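Local atomic coordinates of putative uncharacterized protein (Emericella nidulans, PDB entry 3PGB), a protein that probably oxidises primary amines as a copper- and topaquinone-dependent amine oxidase. Residues A[617-622]-A[716-721]. Sequence-based numbering, arbitrary orientation.
Sequences RILPSA and GVAFTP
I618 and F719 sit beside each other as a non-hydrogen-bonded pair in an antiparallel ladder between strands 613-619 and 714-722, part of the beta sandwich of the copper amine oxidase enzyme domain. Their face, shared with V717, is the buried one. With chi1 of I618 at -58°, CG1 lies anti to the carbonyl carbon and CG2 anti to the backbone N, bringing both branches to the ring: CG1 is 4.0 Å from F719 CD1, and CG2 meets CE1. L692 of strand 686-698 packs on both residues, and F542, a residue of a calcium site, sets its ring edge-to-face with that of F719.

Backbone hydrogen bonds join the flanking pairs in both directions, R617 with T720 and L619 with A718; L619 N to A718 O is 3.0 Å.

On the other face R617, L619 and T720 are partly exposed. R617 CB lies 3.8 Å from T720 CG2 before the arginine bends away, and CD1 of L619 lies over the rim of one guanidinium face. L619 chi1 of 61° sets CG between backbone N and carbonyl carbon, with CD2 3.2 Å from A718 O. T720 OG1 hydrogen-bonds with T497 OG1, and T712 of the second subunit packs on T720.

Beyond the L619-A718 pair, A622 N donates a 3.2 Å hydrogen bond to G716 O from above the carbonyl plane, and S621 OG sits 3.2 Å from A718 CB.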
loop_
_atom_site.group_PDB
_atom_site.type_symbol
_atom_site.label_atom_id
_atom_site.label_comp_id
_atom_site.label_asym_id
_atom_site.label_seq_id
_atom_site.Cartn_x
_atom_site.Cartn_y
_atom_site.Cartn_z
ATOM N N ARG A 617 12.020 10.586 5.716
ATOM C CA ARG A 617 10.742 10.937 5.095
ATOM C C ARG A 617 9.649 10.122 5.753
ATOM O O ARG A 617 9.837 8.940 6.011
ATOM C CB ARG A 617 10.743 10.697 3.567
ATOM C CG ARG A 617 9.343 10.462 2.962
ATOM C CD ARG A 617 9.088 11.199 1.661
ATOM N NE ARG A 617 9.483 10.443 0.477
ATOM C CZ ARG A 617 8.681 10.109 -0.540
ATOM N NH1 ARG A 617 7.392 10.443 -0.556
ATOM N NH2 ARG A 617 9.184 9.431 -1.568
ATOM N N ILE A 618 8.520 10.768 6.034
ATOM C CA ILE A 618 7.318 10.073 6.463
ATOM C C ILE A 618 6.342 10.108 5.293
ATOM O O ILE A 618 6.031 11.178 4.770
ATOM C CB ILE A 618 6.678 10.736 7.701
ATOM C CG1 ILE A 618 7.678 10.776 8.860
ATOM C CG2 ILE A 618 5.409 9.989 8.097
ATOM C CD1 ILE A 618 7.167 11.475 10.097
ATOM N N LEU A 619 5.874 8.942 4.867
ATOM C CA LEU A 619 4.930 8.865 3.759
ATOM C C LEU A 619 3.853 7.822 4.034
ATOM O O LEU A 619 4.139 6.783 4.621
ATOM C CB LEU A 619 5.655 8.541 2.447
ATOM C CG LEU A 619 6.434 7.226 2.331
ATOM C CD1 LEU A 619 6.638 6.878 0.874
ATOM C CD2 LEU A 619 7.774 7.297 3.058
ATOM N N PRO A 620 2.610 8.102 3.613
ATOM C CA PRO A 620 1.542 7.117 3.731
ATOM C C PRO A 620 1.687 6.036 2.665
ATOM O O PRO A 620 1.162 6.172 1.565
ATOM C CB PRO A 620 0.276 7.948 3.503
ATOM C CG PRO A 620 0.713 9.035 2.600
ATOM C CD PRO A 620 2.146 9.341 2.964
ATOM N N SER A 621 2.397 4.969 2.997
ATOM C CA SER A 621 2.661 3.898 2.042
ATOM C C SER A 621 1.405 3.121 1.652
ATOM O O SER A 621 1.244 2.746 0.488
ATOM C CB SER A 621 3.711 2.934 2.600
ATOM O OG SER A 621 5.007 3.481 2.420
ATOM N N ALA A 622 0.533 2.888 2.627
ATOM C CA ALA A 622 -0.679 2.103 2.421
ATOM C C ALA A 622 -1.944 2.947 2.476
ATOM O O ALA A 622 -3.042 2.402 2.602
ATOM C CB ALA A 622 -0.754 0.998 3.462
ATOM N N GLY A 716 -1.481 2.445 6.345
ATOM C CA GLY A 716 -0.096 2.393 6.780
ATOM C C GLY A 716 0.719 3.617 6.437
ATOM O O GLY A 716 0.416 4.336 5.486
ATOM N N VAL A 717 1.753 3.846 7.246
ATOM C CA VAL A 717 2.763 4.872 6.995
ATOM C C VAL A 717 4.132 4.208 7.010
ATOM O O VAL A 717 4.282 3.099 7.506
ATOM C CB VAL A 717 2.736 6.008 8.049
ATOM C CG1 VAL A 717 1.539 6.917 7.828
ATOM C CG2 VAL A 717 2.738 5.444 9.464
ATOM N N ALA A 718 5.122 4.891 6.453
ATOM C CA ALA A 718 6.472 4.367 6.396
ATOM C C ALA A 718 7.474 5.481 6.660
ATOM O O ALA A 718 7.321 6.591 6.160
ATOM C CB ALA A 718 6.726 3.749 5.051
ATOM N N PHE A 719 8.485 5.179 7.465
ATOM C CA PHE A 719 9.570 6.114 7.729
ATOM C C PHE A 719 10.767 5.572 6.979
ATOM O O PHE A 719 11.158 4.430 7.198
ATOM C CB PHE A 719 9.884 6.213 9.229
ATOM C CG PHE A 719 8.672 6.237 10.114
ATOM C CD1 PHE A 719 7.533 6.929 9.749
ATOM C CD2 PHE A 719 8.687 5.597 11.347
ATOM C CE1 PHE A 719 6.426 6.964 10.580
ATOM C CE2 PHE A 719 7.582 5.633 12.185
ATOM C CZ PHE A 719 6.449 6.313 11.799
ATOM N N THR A 720 11.328 6.376 6.082
ATOM C CA THR A 720 12.458 5.953 5.263
ATOM C C THR A 720 13.580 6.983 5.340
ATOM O O THR A 720 13.304 8.170 5.425
ATOM C CB THR A 720 12.035 5.749 3.790
ATOM O OG1 THR A 720 13.056 5.027 3.095
ATOM C CG2 THR A 720 11.788 7.089 3.078
ATOM N N PRO A 721 14.850 6.536 5.325
ATOM C CA PRO A 721 15.953 7.492 5.326
ATOM C C PRO A 721 15.880 8.461 4.151
ATOM O O PRO A 721 15.478 8.071 3.055
ATOM C CB PRO A 721 17.191 6.599 5.202
ATOM C CG PRO A 721 16.784 5.335 5.832
ATOM C CD PRO A 721 15.347 5.153 5.438
#